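Local atomic coordinates of anti-sigma-I factor RsgI2 (Clostridium thermocellum, PDB entry 4B9P), a protein that probably holds the sigma factor SigI2 inactive until its extracellular family 3 carbohydrate-binding module binds cellulose. Residues 10-15 / 143-148; 34-39 / 98-103; 49-54 / 129-134. One frame throughout, in Å; residues are numbered along the deposited sequence. Where two conformers were deposited one is given.

All three contacts lie in the beta sandwich of a single family 3 carbohydrate-binding module. Contact 1 is nearest the module's centre and buries Y12; it adds a short edge strand to one of the two five-stranded sheets, combining backbone pairing with a T-shaped pair of rings. Contact 2 is the most peripheral, its centre about 19 Å from that of the chain, and joins two short strands by backbone bonds and prolines, with P36 and V98 exposed. Contact 3 lies between them in depth and relies on metal chemistry, both segments supplying oxygens to one calcium ion. Contacts 1 and 3 touch, probably through a hydrogen bond from Q133 NE2 to I15 O.

Contact 1 (10-15 / 143-148); sequences QAYNHI and SSDFVV. With ZN (zinc ion), chain C.
The carbonyl oxygen of V147 is gripped twice by the neighbouring strand. A11 N donates to V147 O over 2.9 Å, and the CA-H of Q10 leans on the same oxygen, with Q10 CA 3.1 Å from V147 O. A return bond from V147 N to A11 O, 3.1 Å long, makes A11 and V147 an antiparallel hydrogen-bonded pair.

On its way into strand 147-148, the loop 143-146 passes over one face of the Y12 ring, whose CG sits between the backbone N and the carbonyl carbon (chi1 72°). D145 CA stands over the centre of that face, 3.6 Å from the Y12 ring centroid, in a CH-pi contact. The edge of Y12 points into a face of F146, a T-shaped stack with planes at 87° and centroids 5.1 Å apart; Y12 CE1 lies over the middle of the F146 ring. F146 N donates to D145 OD1 at 2.8 Å, meeting it from above the carboxylate plane. The extended side chain of Q10 crosses F146 at about a right angle, OE1 against F146 CB, while its NE2 binds E8. One water joins Y12 OH, also bonded to R26, to S144 O, and a second links N13 N to S143 O.

H14 NE2 binds a zinc ion together with two waters. Strand 147-148, one of the two outer strands of the five-stranded sheet, pairs with strand 7-13, whose Q10 and Y12 bond through their backbones to K28 and R26 of strand 25-31.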
loop_
_atom_site.group_PDB
_atom_site.type_symbol
_atom_site.label_atom_id
_atom_site.label_comp_id
_atom_site.label_asym_id
_atom_site.label_seq_id
_atom_site.Cartn_x
_atom_site.Cartn_y
_atom_site.Cartn_z
ATOM N N GLN A 10 2.955 -10.144 -0.555
ATOM C CA GLN A 10 3.999 -9.933 -1.550
ATOM C C GLN A 10 3.864 -8.530 -2.111
ATOM O O GLN A 10 2.743 -7.996 -2.183
ATOM C CB GLN A 10 3.962 -10.968 -2.669
ATOM C CG GLN A 10 4.119 -12.355 -2.155
ATOM C CD GLN A 10 4.186 -13.362 -3.273
ATOM O OE1 GLN A 10 4.217 -12.998 -4.428
ATOM N NE2 GLN A 10 4.172 -14.648 -2.938
ATOM N N ALA A 11 4.968 -7.915 -2.510
ATOM C CA ALA A 11 4.886 -6.545 -3.025
ATOM C C ALA A 11 6.110 -6.237 -3.864
ATOM O O ALA A 11 7.142 -6.929 -3.784
ATOM C CB ALA A 11 4.805 -5.561 -1.868
ATOM N N TYR A 12 6.024 -5.187 -4.655
ATOM C CA TYR A 12 7.188 -4.561 -5.217
ATOM C C TYR A 12 6.810 -3.138 -5.603
ATOM O O TYR A 12 5.626 -2.783 -5.652
ATOM C CB TYR A 12 7.742 -5.339 -6.427
ATOM C CG TYR A 12 6.946 -5.289 -7.698
ATOM C CD1 TYR A 12 5.771 -6.032 -7.837
ATOM C CD2 TYR A 12 7.392 -4.555 -8.801
ATOM C CE1 TYR A 12 5.039 -6.024 -9.031
ATOM C CE2 TYR A 12 6.672 -4.548 -9.983
ATOM C CZ TYR A 12 5.512 -5.289 -10.102
ATOM O OH TYR A 12 4.803 -5.274 -11.292
ATOM N N ASN A 13 7.834 -2.322 -5.887
ATOM C CA ASN A 13 7.625 -0.987 -6.419
ATOM C C ASN A 13 7.815 -0.998 -7.913
ATOM O O ASN A 13 8.839 -1.402 -8.420
ATOM C CB ASN A 13 8.596 -0.030 -5.737
ATOM C CG ASN A 13 8.211 0.227 -4.325
ATOM O OD1 ASN A 13 8.613 -0.481 -3.408
ATOM N ND2 ASN A 13 7.377 1.229 -4.119
ATOM N N HIS A 14 6.799 -0.530 -8.630
ATOM C CA HIS A 14 6.847 -0.547 -10.081
ATOM C C HIS A 14 7.698 0.577 -10.644
ATOM O O HIS A 14 8.157 0.481 -11.782
ATOM C CB HIS A 14 5.411 -0.498 -10.617
ATOM C CG HIS A 14 5.300 -0.696 -12.095
ATOM N ND1 HIS A 14 4.768 0.258 -12.935
ATOM C CD2 HIS A 14 5.585 -1.759 -12.881
ATOM C CE1 HIS A 14 4.756 -0.195 -14.179
ATOM N NE2 HIS A 14 5.236 -1.421 -14.173
ATOM N N ILE A 15 7.888 1.630 -9.859
ATOM C CA ILE A 15 8.854 2.670 -10.164
ATOM C C ILE A 15 9.865 2.689 -9.039
ATOM O O ILE A 15 9.472 2.858 -7.863
ATOM C CB ILE A 15 8.198 4.070 -10.259
ATOM C CG1 ILE A 15 7.200 4.114 -11.412
ATOM C CG2 ILE A 15 9.257 5.164 -10.405
ATOM C CD1 ILE A 15 6.467 5.402 -11.465
ATOM N N SER A 143 13.483 -5.039 -6.377
ATOM C CA SER A 143 12.665 -6.069 -7.008
ATOM C C SER A 143 11.818 -5.545 -8.140
ATOM O O SER A 143 11.136 -4.525 -8.016
ATOM C CB SER A 143 11.750 -6.727 -5.990
ATOM O OG SER A 143 12.498 -7.193 -4.885
ATOM N N SER A 144 11.795 -6.277 -9.248
ATOM C CA SER A 144 11.032 -5.865 -10.425
ATOM C C SER A 144 9.749 -6.665 -10.580
ATOM O O SER A 144 9.024 -6.502 -11.578
ATOM C CB SER A 144 11.884 -5.975 -11.679
ATOM O OG SER A 144 12.282 -7.321 -11.891
ATOM N N ASP A 145 9.468 -7.525 -9.601
ATOM C CA ASP A 145 8.210 -8.270 -9.560
ATOM C C ASP A 145 7.967 -8.650 -8.100
ATOM O O ASP A 145 8.830 -8.421 -7.240
ATOM C CB ASP A 145 8.291 -9.498 -10.473
ATOM C CG ASP A 145 6.927 -10.025 -10.889
ATOM O OD1 ASP A 145 5.866 -9.605 -10.387
ATOM O OD2 ASP A 145 6.919 -10.920 -11.743
ATOM N N PHE A 146 6.813 -9.234 -7.799
ATOM C CA PHE A 146 6.410 -9.528 -6.426
ATOM C C PHE A 146 7.438 -10.341 -5.642
ATOM O O PHE A 146 7.920 -11.377 -6.141
ATOM C CB PHE A 146 5.084 -10.293 -6.437
ATOM C CG PHE A 146 3.931 -9.460 -6.843
ATOM C CD1 PHE A 146 3.447 -8.459 -5.985
ATOM C CD2 PHE A 146 3.292 -9.679 -8.062
ATOM C CE1 PHE A 146 2.406 -7.671 -6.356
ATOM C CE2 PHE A 146 2.234 -8.892 -8.422
ATOM C CZ PHE A 146 1.780 -7.885 -7.543
ATOM N N VAL A 147 7.730 -9.915 -4.424
ATOM C CA VAL A 147 8.487 -10.715 -3.463
ATOM C C VAL A 147 7.786 -10.644 -2.133
ATOM O O VAL A 147 7.102 -9.684 -1.828
ATOM C CB VAL A 147 9.972 -10.232 -3.313
ATOM C CG1 VAL A 147 10.711 -10.267 -4.630
ATOM C CG2 VAL A 147 10.087 -8.809 -2.704
ATOM N N VAL A 148 7.929 -11.678 -1.319
ATOM C CA VAL A 148 7.441 -11.571 0.057
ATOM C C VAL A 148 8.104 -10.383 0.748
ATOM O O VAL A 148 9.313 -10.190 0.636
ATOM C CB VAL A 148 7.720 -12.909 0.807
ATOM C CG1 VAL A 148 7.278 -12.831 2.257
ATOM C CG2 VAL A 148 6.956 -14.064 0.102
HETATM ZN ZN ZN C . 5.292 -2.532 -15.788
HETATM O O HOH W 1 6.714 -6.741 -13.284
HETATM O O HOH W 2 10.478 -3.227 -5.699
HETATM O O HOH W 3 5.458 -4.423 -14.816
HETATM O O HOH W 4 7.231 -2.170 -16.392
#

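Contact 2 (34-39 / 98-103)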
loop_
_atom_site.group_PDB
_atom_site.type_symbol
_atom_site.label_atom_id
_atom_site.label_comp_id
_atom_site.label_asym_id
_atom_site.label_seq_id
_atom_site.Cartn_x
_atom_site.Cartn_y
_atom_site.Cartn_z
ATOM N N ASN A 34 -6.137 -21.537 6.922
ATOM C CA ASN A 34 -7.303 -22.322 6.524
ATOM C C ASN A 34 -8.608 -21.719 7.033
ATOM O O ASN A 34 -9.632 -22.384 7.044
ATOM C CB ASN A 34 -7.164 -23.810 6.840
ATOM C CG ASN A 34 -6.302 -24.550 5.817
ATOM O OD1 ASN A 34 -6.577 -24.559 4.593
ATOM N ND2 ASN A 34 -5.256 -25.183 6.314
ATOM N N THR A 35 -8.578 -20.433 7.375
ATOM C CA THR A 35 -9.805 -19.727 7.752
ATOM C C THR A 35 -10.122 -18.671 6.693
ATOM O O THR A 35 -9.229 -18.026 6.191
ATOM C CB THR A 35 -9.658 -19.005 9.103
ATOM O OG1 THR A 35 -8.729 -17.932 8.961
ATOM C CG2 THR A 35 -9.165 -19.976 10.164
ATOM N N PRO A 36 -11.394 -18.457 6.371
ATOM C CA PRO A 36 -11.784 -17.348 5.479
ATOM C C PRO A 36 -11.536 -16.036 6.204
ATOM O O PRO A 36 -11.658 -15.957 7.425
ATOM C CB PRO A 36 -13.303 -17.565 5.273
ATOM C CG PRO A 36 -13.491 -19.035 5.604
ATOM C CD PRO A 36 -12.533 -19.300 6.744
ATOM N N ILE A 37 -11.202 -15.001 5.445
ATOM C CA ILE A 37 -10.947 -13.681 6.002
ATOM C C ILE A 37 -11.922 -12.693 5.362
ATOM O O ILE A 37 -12.027 -12.610 4.145
ATOM C CB ILE A 37 -9.495 -13.242 5.718
ATOM C CG1 ILE A 37 -8.521 -14.190 6.444
ATOM C CG2 ILE A 37 -9.265 -11.758 6.138
ATOM C CD1 ILE A 37 -7.081 -14.092 5.982
ATOM N N THR A 38 -12.661 -11.965 6.184
ATOM C CA THR A 38 -13.562 -10.949 5.652
ATOM C C THR A 38 -12.734 -9.723 5.217
ATOM O O THR A 38 -12.075 -9.092 6.047
ATOM C CB THR A 38 -14.594 -10.559 6.732
ATOM O OG1 THR A 38 -15.353 -11.725 7.075
ATOM C CG2 THR A 38 -15.526 -9.427 6.251
ATOM N N LEU A 39 -12.770 -9.371 3.924
ATOM C CA LEU A 39 -11.856 -8.364 3.414
ATOM C C LEU A 39 -12.077 -6.998 4.048
ATOM O O LEU A 39 -11.129 -6.267 4.255
ATOM C CB LEU A 39 -11.943 -8.281 1.898
ATOM C CG LEU A 39 -11.229 -9.421 1.179
ATOM C CD1 LEU A 39 -11.629 -9.370 -0.261
ATOM C CD2 LEU A 39 -9.698 -9.286 1.314
ATOM N N VAL A 98 -15.282 -12.205 0.898
ATOM C CA VAL A 98 -14.440 -13.010 1.756
ATOM C C VAL A 98 -13.272 -13.534 0.949
ATOM O O VAL A 98 -13.438 -13.933 -0.206
ATOM C CB VAL A 98 -15.261 -14.164 2.374
ATOM C CG1 VAL A 98 -14.371 -15.194 3.011
ATOM C CG2 VAL A 98 -16.237 -13.578 3.392
ATOM N N LEU A 99 -12.092 -13.516 1.554
ATOM C CA LEU A 99 -10.910 -14.080 0.937
ATOM C C LEU A 99 -10.744 -15.467 1.529
ATOM O O LEU A 99 -10.360 -15.626 2.692
ATOM C CB LEU A 99 -9.710 -13.192 1.251
ATOM C CG LEU A 99 -8.482 -13.565 0.434
ATOM C CD1 LEU A 99 -8.698 -13.292 -1.083
ATOM C CD2 LEU A 99 -7.271 -12.816 0.957
ATOM N N ASN A 100 -11.055 -16.486 0.737
ATOM C CA ASN A 100 -10.907 -17.847 1.218
ATOM C C ASN A 100 -9.489 -18.333 1.181
ATOM O O ASN A 100 -8.671 -17.800 0.439
ATOM C CB ASN A 100 -11.814 -18.781 0.425
ATOM C CG ASN A 100 -13.269 -18.623 0.825
ATOM O OD1 ASN A 100 -13.597 -18.610 2.014
ATOM N ND2 ASN A 100 -14.130 -18.425 -0.150
ATOM N N PRO A 101 -9.187 -19.393 1.956
ATOM C CA PRO A 101 -7.837 -19.972 1.901
ATOM C C PRO A 101 -7.433 -20.333 0.461
ATOM O O PRO A 101 -8.194 -20.951 -0.275
ATOM C CB PRO A 101 -7.967 -21.213 2.806
ATOM C CG PRO A 101 -8.991 -20.785 3.810
ATOM C CD PRO A 101 -9.998 -19.999 3.024
ATOM N N GLY A 102 -6.229 -19.923 0.072
ATOM C CA GLY A 102 -5.715 -20.187 -1.256
ATOM C C GLY A 102 -6.008 -19.055 -2.245
ATOM O O GLY A 102 -5.495 -19.061 -3.367
ATOM N N GLU A 103 -6.837 -18.089 -1.862
ATOM C CA GLU A 103 -7.160 -16.995 -2.762
ATOM C C GLU A 103 -6.286 -15.802 -2.462
ATOM O O GLU A 103 -5.680 -15.712 -1.400
ATOM C CB GLU A 103 -8.642 -16.614 -2.648
ATOM C CG GLU A 103 -9.557 -17.748 -3.063
ATOM C CD GLU A 103 -11.008 -17.328 -3.143
ATOM O OE1 GLU A 103 -11.430 -16.434 -2.337
ATOM O OE2 GLU A 103 -11.716 -17.911 -4.003
#
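P36 packs into a notch between V98 and N100. Its CB presses on V98 CG1 at 3.4 Å, a close carbon-carbon approach, and meets N100 OD1 at the same distance of 3.4 Å from P36 CB. V98 carries CG1 anti to its backbone N (chi1 167°), which turns that methyl to the proline. T38 extends the same face of the small ladder, standing beside V98 as a non-hydrogen-bonded pair.

A second proline fills the next hollow. The P101 ring points at the first segment and fits against the backbone where N34 joins T35, with P101 CG 3.6 Å from T35 N. Its CD lies loosely beside the P36 ring.

On the opposite face I37 and L99 project together. L39 swings the end of its side chain back to the ladder, and its CD2 rests on L99 CB at 3.9 Å. The backbones of I37 and L99 form an antiparallel hydrogen-bonded pair, L99 N to I37 O at 2.7 Å and I37 N to L99 O at 2.9 Å, within the two-stranded sheet of 37-38 and 98-99.

Past L99 the chain reverses in a type II beta turn from N100 to E103, closed by E103 N bonding to N100 O. N100 N also donates to E103 OE1, a second bond between the two ends of the turn. N31 on strand 25-31 bridges the segments from outside, its ND2 donating to both T35 O and L99 O.

The I37-L99 backbone bonds are the only hydrogen bonds between the two segments, and no salt bridge joins them; direct polar linkage thus rests on main-chain atoms, while the side chains contribute shape, the proline rings limiting how the backbones can move.

Contact 3 (49-54 / 129-134). With CA (calcium ion), chain B.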
loop_
_atom_site.group_PDB
_atom_site.type_symbol
_atom_site.label_atom_id
_atom_site.label_comp_id
_atom_site.label_asym_id
_atom_site.label_seq_id
_atom_site.Cartn_x
_atom_site.Cartn_y
_atom_site.Cartn_z
ATOM N N THR A 49 7.873 8.623 3.793
ATOM C CA THR A 49 7.970 10.045 4.170
ATOM C C THR A 49 7.470 10.898 3.014
ATOM O O THR A 49 7.951 10.786 1.890
ATOM C CB THR A 49 9.408 10.407 4.524
ATOM O OG1 THR A 49 10.281 9.887 3.508
ATOM C CG2 THR A 49 9.778 9.849 5.920
ATOM N N LYS A 50 6.462 11.736 3.302
ATOM C CA LYS A 50 5.825 12.560 2.249
ATOM C C LYS A 50 6.734 13.656 1.714
ATOM O O LYS A 50 6.439 14.238 0.670
ATOM C CB LYS A 50 4.513 13.160 2.756
ATOM C CG LYS A 50 4.753 14.218 3.866
ATOM C CD LYS A 50 3.466 14.788 4.399
ATOM C CE LYS A 50 3.690 15.930 5.397
ATOM N NZ LYS A 50 4.412 15.477 6.595
ATOM N N ASP A 51 7.842 13.931 2.410
ATOM C CA ASP A 51 8.786 14.937 1.970
ATOM C C ASP A 51 8.036 16.258 1.826
ATOM O O ASP A 51 7.347 16.649 2.775
ATOM C CB ASP A 51 9.523 14.455 0.720
ATOM C CG ASP A 51 10.049 13.007 0.870
ATOM O OD1 ASP A 51 10.534 12.621 1.968
ATOM O OD2 ASP A 51 9.985 12.263 -0.116
ATOM N N GLN A 52 8.176 16.990 0.714
ATOM C CA GLN A 52 7.422 18.245 0.555
ATOM C C GLN A 52 6.239 18.122 -0.406
ATOM O O GLN A 52 5.696 19.126 -0.846
ATOM C CB GLN A 52 8.384 19.356 0.121
ATOM C CG GLN A 52 9.404 19.681 1.216
ATOM C CD GLN A 52 10.310 20.790 0.799
ATOM O OE1 GLN A 52 11.261 20.586 0.001
ATOM N NE2 GLN A 52 10.017 21.986 1.273
ATOM N N VAL A 53 5.819 16.898 -0.713
ATOM C CA VAL A 53 4.743 16.716 -1.658
ATOM C C VAL A 53 3.412 17.101 -1.037
ATOM O O VAL A 53 3.165 16.817 0.140
ATOM C CB VAL A 53 4.739 15.229 -2.144
ATOM C CG1 VAL A 53 3.559 14.987 -3.077
ATOM C CG2 VAL A 53 6.069 14.945 -2.866
ATOM N N ILE A 54 2.570 17.784 -1.814
ATOM C CA ILE A 54 1.244 18.228 -1.368
ATOM C C ILE A 54 0.160 17.667 -2.304
ATOM O O ILE A 54 0.478 17.075 -3.345
ATOM C CB ILE A 54 1.191 19.775 -1.288
ATOM C CG1 ILE A 54 1.414 20.410 -2.674
ATOM C CG2 ILE A 54 2.149 20.270 -0.209
ATOM C CD1 ILE A 54 1.123 21.919 -2.707
ATOM N N TYR A 129 5.878 18.017 -5.796
ATOM C CA TYR A 129 5.347 16.777 -6.369
ATOM C C TYR A 129 6.359 15.651 -6.438
ATOM O O TYR A 129 5.955 14.499 -6.684
ATOM C CB TYR A 129 4.637 16.972 -7.718
ATOM C CG TYR A 129 5.556 17.546 -8.797
ATOM C CD1 TYR A 129 6.328 16.710 -9.594
ATOM C CD2 TYR A 129 5.640 18.927 -9.018
ATOM C CE1 TYR A 129 7.135 17.203 -10.558
ATOM C CE2 TYR A 129 6.450 19.440 -10.011
ATOM C CZ TYR A 129 7.175 18.568 -10.786
ATOM O OH TYR A 129 7.995 19.090 -11.753
ATOM N N MET A 130 7.641 15.942 -6.242
ATOM C CA MET A 130 8.649 14.887 -6.362
ATOM C C MET A 130 8.940 14.288 -4.984
ATOM O O MET A 130 9.395 14.992 -4.071
ATOM C CB MET A 130 9.921 15.471 -6.956
ATOM C CG MET A 130 10.874 14.425 -7.479
ATOM S SD MET A 130 10.312 13.638 -9.031
ATOM C CE MET A 130 10.904 14.872 -10.214
ATOM N N TYR A 131 8.667 12.991 -4.835
ATOM C CA TYR A 131 9.048 12.215 -3.660
ATOM C C TYR A 131 10.481 11.750 -3.741
ATOM O O TYR A 131 10.980 11.430 -4.835
ATOM C CB TYR A 131 8.222 10.969 -3.605
ATOM C CG TYR A 131 6.756 11.157 -3.280
ATOM C CD1 TYR A 131 6.353 11.546 -2.016
ATOM C CD2 TYR A 131 5.791 10.863 -4.225
ATOM C CE1 TYR A 131 4.994 11.639 -1.705
ATOM C CE2 TYR A 131 4.446 10.924 -3.925
ATOM C CZ TYR A 131 4.056 11.285 -2.659
ATOM O OH TYR A 131 2.707 11.355 -2.366
ATOM N N ASP A 132 11.127 11.593 -2.567
ATOM C CA ASP A 132 12.360 10.831 -2.439
ATOM C C ASP A 132 11.995 9.467 -1.882
ATOM O O ASP A 132 11.467 9.394 -0.754
ATOM C CB ASP A 132 13.306 11.562 -1.489
ATOM C CG ASP A 132 14.515 10.748 -1.180
ATOM O OD1 ASP A 132 14.520 9.946 -0.208
ATOM O OD2 ASP A 132 15.510 10.915 -1.907
ATOM N N GLN A 133 12.277 8.385 -2.622
ATOM C CA GLN A 133 11.803 7.061 -2.182
ATOM C C GLN A 133 12.734 6.357 -1.217
ATOM O O GLN A 133 12.287 5.503 -0.476
ATOM C CB GLN A 133 11.549 6.137 -3.379
ATOM C CG GLN A 133 10.505 6.683 -4.344
ATOM C CD GLN A 133 9.834 5.622 -5.153
ATOM O OE1 GLN A 133 8.849 5.041 -4.681
ATOM N NE2 GLN A 133 10.375 5.296 -6.324
ATOM N N ASN A 134 14.028 6.637 -1.246
ATOM C CA ASN A 134 14.916 5.870 -0.368
ATOM C C ASN A 134 14.701 6.233 1.101
ATOM O O ASN A 134 15.107 5.466 1.975
ATOM C CB ASN A 134 16.362 6.110 -0.779
ATOM C CG ASN A 134 16.694 5.473 -2.099
ATOM O OD1 ASN A 134 17.131 6.137 -3.030
ATOM N ND2 ASN A 134 16.462 4.182 -2.193
HETATM CA CA CA B . 10.181 10.149 1.102
HETATM O O HOH W 5 9.332 16.605 -1.929
HETATM O O HOH W 6 8.564 9.525 -0.669
#
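V53 lies over one face of the Y131 ring, its CG2 3.5 Å above the plane and displaced from the ring centre in a CH-pi contact, while D51 OD2 approaches the periphery of the ring, close to its plane. V53 sets CG1 trans to the main-chain nitrogen (chi1 176°) and spreads its branches along the ring: CG2 reaches CD1, and CG1 approaches CZ and the hydroxyl. Y131 OH is hydrogen-bonded to E56.

A second flat group, the carboxylate of D51, binds the calcium ion with both oxygens, OD1 at 2.6 Å and OD2 at 2.5 Å from the metal. D132 N also donates to D51 OD2 over 2.8 Å, arriving on the anti side and 34° out of the carboxylate plane. This bond helps to fix the rotation of the carboxylate and probably sets it for the metal.

This is the calcium site of the family 3 carbohydrate-binding module, where the loop between strands 42-48 and 56-63 meets strand 131-132. T49 chelates the ion with its carbonyl O and with OG1, the latter 2.4 Å from the calcium. D132 contributes its backbone oxygen, at 2.4 Å from the calcium, rather than its carboxylate. S135, D136 and a water complete the site.

K50 to V53 form a type II' beta turn, closed by a bond from V53 N to K50 O and placing D51 at its second position with a positive phi (57°). One water accepts from Q52 N and donates to M130 O, spanning the segments. The CB of K50 is directed away from segment 129-134, and its NZ forms a salt bridge with D85.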